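Local atomic coordinates of enoyl-acyl carrier protein reductase (Uncultured bacterium, PDB entry 6KIA), a protein that probably catalyses the NADH-dependent reduction of the enoyl group carried on acyl carrier protein, a step of bacterial fatty acid synthesis. Residues V285-E290 with V421-H426. Residues are numbered along the deposited sequence; the frame is centred on the assembly and turned at random.
With NAI (1,4-dihydronicotinamide adenine dinucleotide), chain D.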
loop_
_atom_site.group_PDB
_atom_site.type_symbol
_atom_site.label_atom_id
_atom_site.label_comp_id
_atom_site.label_asym_id
_atom_site.label_seq_id
_atom_site.Cartn_x
_atom_site.Cartn_y
_atom_site.Cartn_z
ATOM N N VAL A 285 -10.152 2.161 -6.089
ATOM C CA VAL A 285 -9.037 1.450 -5.472
ATOM C C VAL A 285 -8.246 0.764 -6.555
ATOM O O VAL A 285 -8.801 0.008 -7.357
ATOM C CB VAL A 285 -9.508 0.386 -4.458
ATOM C CG1 VAL A 285 -8.322 -0.457 -3.973
ATOM C CG2 VAL A 285 -10.240 1.051 -3.290
ATOM N N TYR A 286 -6.948 1.035 -6.595
ATOM C CA TYR A 286 -6.077 0.381 -7.561
ATOM C C TYR A 286 -5.323 -0.702 -6.850
ATOM O O TYR A 286 -4.466 -0.413 -6.019
ATOM C CB TYR A 286 -5.117 1.395 -8.212
ATOM C CG TYR A 286 -5.829 2.417 -9.080
ATOM C CD1 TYR A 286 -6.316 3.612 -8.535
ATOM C CD2 TYR A 286 -6.048 2.166 -10.416
ATOM C CE1 TYR A 286 -6.977 4.531 -9.334
ATOM C CE2 TYR A 286 -6.707 3.080 -11.224
ATOM C CZ TYR A 286 -7.156 4.243 -10.689
ATOM O OH TYR A 286 -7.809 5.135 -11.529
ATOM N N ASN A 287 -5.667 -1.950 -7.155
ATOM C CA ASN A 287 -4.977 -3.094 -6.543
ATOM C C ASN A 287 -3.651 -3.332 -7.248
ATOM O O ASN A 287 -3.600 -3.783 -8.408
ATOM C CB ASN A 287 -5.858 -4.339 -6.561
ATOM C CG ASN A 287 -6.912 -4.310 -5.473
ATOM O OD1 ASN A 287 -6.651 -3.849 -4.342
ATOM N ND2 ASN A 287 -8.125 -4.769 -5.802
ATOM N N CYS A 288 -2.579 -2.953 -6.564
ATOM C CA CYS A 288 -1.242 -2.877 -7.177
ATOM C C CYS A 288 -0.347 -4.052 -6.826
ATOM O O CYS A 288 -0.613 -4.751 -5.849
ATOM C CB CYS A 288 -0.562 -1.569 -6.753
ATOM S SG CYS A 288 -1.360 -0.071 -7.458
ATOM N N PRO A 289 0.736 -4.262 -7.589
ATOM C CA PRO A 289 1.609 -5.417 -7.295
ATOM C C PRO A 289 2.393 -5.370 -5.992
ATOM O O PRO A 289 2.614 -4.322 -5.399
ATOM C CB PRO A 289 2.613 -5.392 -8.453
ATOM C CG PRO A 289 1.922 -4.699 -9.540
ATOM C CD PRO A 289 1.125 -3.611 -8.853
ATOM N N GLU A 290 2.849 -6.552 -5.576
ATOM C CA GLU A 290 3.810 -6.699 -4.497
ATOM C C GLU A 290 5.111 -5.991 -4.855
ATOM O O GLU A 290 5.703 -6.254 -5.929
ATOM C CB GLU A 290 4.111 -8.189 -4.253
ATOM C CG GLU A 290 2.892 -9.081 -4.015
ATOM C CD GLU A 290 2.229 -9.599 -5.302
ATOM O OE1 GLU A 290 2.622 -9.212 -6.429
ATOM O OE2 GLU A 290 1.302 -10.419 -5.187
ATOM N N VAL A 421 -12.972 -0.435 -8.463
ATOM C CA VAL A 421 -11.871 -1.319 -8.072
ATOM C C VAL A 421 -11.219 -1.902 -9.315
ATOM O O VAL A 421 -11.887 -2.548 -10.136
ATOM C CB VAL A 421 -12.345 -2.480 -7.154
ATOM C CG1 VAL A 421 -11.138 -3.271 -6.668
ATOM C CG2 VAL A 421 -13.179 -1.978 -5.966
ATOM N N LEU A 422 -9.921 -1.647 -9.480
ATOM C CA LEU A 422 -9.196 -2.063 -10.665
ATOM C C LEU A 422 -7.850 -2.657 -10.287
ATOM O O LEU A 422 -7.118 -2.078 -9.480
ATOM C CB LEU A 422 -8.977 -0.886 -11.617
ATOM C CG LEU A 422 -10.241 -0.225 -12.175
ATOM C CD1 LEU A 422 -9.879 1.047 -12.942
ATOM C CD2 LEU A 422 -10.945 -1.243 -13.076
ATOM N N TRP A 423 -7.528 -3.797 -10.874
ATOM C CA TRP A 423 -6.207 -4.393 -10.676
ATOM C C TRP A 423 -5.216 -3.889 -11.726
ATOM O O TRP A 423 -5.498 -3.923 -12.940
ATOM C CB TRP A 423 -6.281 -5.924 -10.737
ATOM C CG TRP A 423 -6.543 -6.671 -9.463
ATOM C CD1 TRP A 423 -5.644 -7.433 -8.759
ATOM C CD2 TRP A 423 -7.792 -6.784 -8.761
ATOM N NE1 TRP A 423 -6.258 -8.020 -7.690
ATOM C CE2 TRP A 423 -7.569 -7.622 -7.641
ATOM C CE3 TRP A 423 -9.067 -6.249 -8.957
ATOM C CZ2 TRP A 423 -8.580 -7.943 -6.732
ATOM C CZ3 TRP A 423 -10.082 -6.586 -8.046
ATOM C CH2 TRP A 423 -9.830 -7.415 -6.954
ATOM N N LEU A 424 -4.041 -3.464 -11.255
ATOM C CA LEU A 424 -2.905 -3.168 -12.117
ATOM C C LEU A 424 -1.923 -4.322 -11.960
ATOM O O LEU A 424 -1.165 -4.357 -10.992
ATOM C CB LEU A 424 -2.249 -1.839 -11.718
ATOM C CG LEU A 424 -3.209 -0.641 -11.640
ATOM C CD1 LEU A 424 -2.438 0.615 -11.274
ATOM C CD2 LEU A 424 -3.902 -0.461 -12.997
ATOM N N SER A 425 -1.972 -5.306 -12.858
ATOM C CA SER A 425 -1.063 -6.456 -12.741
ATOM C C SER A 425 0.167 -6.283 -13.635
ATOM O O SER A 425 0.326 -5.232 -14.259
ATOM C CB SER A 425 -1.819 -7.755 -13.051
ATOM O OG SER A 425 -2.763 -7.992 -12.005
ATOM N N HIS A 426 1.045 -7.296 -13.703
ATOM C CA HIS A 426 2.292 -7.140 -14.423
ATOM C C HIS A 426 2.104 -6.860 -15.902
ATOM O O HIS A 426 2.971 -6.250 -16.512
ATOM C CB HIS A 426 3.178 -8.388 -14.285
ATOM C CG HIS A 426 3.791 -8.529 -12.935
ATOM N ND1 HIS A 426 4.745 -9.492 -12.642
ATOM C CD2 HIS A 426 3.602 -7.834 -11.787
ATOM C CE1 HIS A 426 5.096 -9.386 -11.375
ATOM N NE2 HIS A 426 4.421 -8.383 -10.829
HETATM P PA NAI D . 4.845 3.550 2.777
HETATM O O1A NAI D . 5.704 4.467 1.961
HETATM O O2A NAI D . 5.361 3.165 4.149
HETATM O O5B NAI D . 3.403 4.216 2.861
HETATM C C5B NAI D . 2.596 3.998 4.000
HETATM C C4B NAI D . 1.553 5.156 3.933
HETATM O O4B NAI D . 0.558 4.873 5.090
HETATM C C3B NAI D . 2.072 6.313 4.141
HETATM O O3B NAI D . 1.478 7.362 3.272
HETATM C C2B NAI D . 1.753 6.640 5.731
HETATM O O2B NAI D . 1.883 8.090 5.968
HETATM C C1B NAI D . 0.565 6.174 5.899
HETATM N N9A NAI D . 0.358 5.690 7.280
HETATM C C8A NAI D . 0.866 4.684 8.014
HETATM N N7A NAI D . 0.309 4.733 9.222
HETATM C C5A NAI D . -0.559 5.772 9.237
HETATM C C6A NAI D . -1.359 6.208 10.282
HETATM N N6A NAI D . -1.557 5.756 11.631
HETATM N N1A NAI D . -2.148 7.275 10.074
HETATM C C2A NAI D . -2.143 7.912 8.861
HETATM N N3A NAI D . -1.345 7.472 7.818
HETATM C C4A NAI D . -0.542 6.384 8.036
HETATM O O3 NAI D . 4.589 2.116 1.993
HETATM P PN NAI D . 3.660 1.795 0.714
HETATM O O1N NAI D . 4.055 2.655 -0.448
HETATM O O2N NAI D . 3.885 0.309 0.484
HETATM O O5D NAI D . 2.151 2.083 1.142
HETATM C C5D NAI D . 1.329 2.977 0.410
HETATM C C4D NAI D . 0.045 2.214 0.015
HETATM O O4D NAI D . 0.356 1.302 -0.886
HETATM C C3D NAI D . -0.513 1.440 1.207
HETATM O O3D NAI D . -1.880 1.626 1.357
HETATM C C2D NAI D . -0.240 -0.019 0.777
HETATM O O2D NAI D . -1.121 -0.919 1.538
HETATM C C1D NAI D . -0.444 -0.010 -0.514
HETATM N N1N NAI D . 0.158 -1.144 -1.213
HETATM C C2N NAI D . 1.435 -1.582 -0.932
HETATM C C3N NAI D . 1.944 -2.711 -1.586
HETATM C C7N NAI D . 3.368 -3.200 -1.325
HETATM O O7N NAI D . 3.707 -4.338 -1.639
HETATM N N7N NAI D . 4.296 -2.313 -0.721
HETATM C C4N NAI D . 1.201 -3.398 -2.536
HETATM C C5N NAI D . -0.074 -2.914 -2.851
HETATM C C6N NAI D . -0.586 -1.796 -2.184
HETATM O O HOH W 1 -2.074 -6.084 -8.852
HETATM O O HOH W 2 4.733 -8.022 -7.946
#
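Parallel pairing of strand 421-423 with strand 283-287 adds a C-terminal strand to the Rossmann-type sheet, alongside the strand whose following residues, 288-290, line the nicotinamide end of the NADH pocket. The ladder is in regular register: Leu422 N donates to Val285 O almost straight (169° at the hydrogen), Asn287 N to Leu422 O at 2.7 Å, and Leu424 N to Asn287 O at 2.9 Å. Side chains then divide between two faces. On one, Tyr286 and Leu422 lie side by side, and just past the strands Leu424 CD1 touches both Tyr286 CD2, at 4.0 Å, and Cys288 SG; helix 394-413 packs over this layer. On the other, Asn287 runs alongside Trp423, over one face of its indole, its CB 3.6 Å above the centre of the five-membered ring in a CH-pi contact. With CG turned beside its own backbone N (chi1 -78°), the amide, tilted 60° to the indole, brings ND2 over the six-membered ring, 3.2 Å above its plane, while Glu270 accepts a hydrogen bond from that nitrogen and His242 O takes the indole N-H. Where the segments part, Asn287 O is gripped by both Leu424 N and a water that also lies 2.9 Å from Leu424 O. Pro289 and Glu290 follow along the cofactor, with Pro289 O 3.3 Å from C4N, the hydride-bearing carbon. A second water, lying in the plane of the His426 ring, hydrogen-bonds to its NE2 at 2.9 Å and donates to both O and OE1 of Glu290.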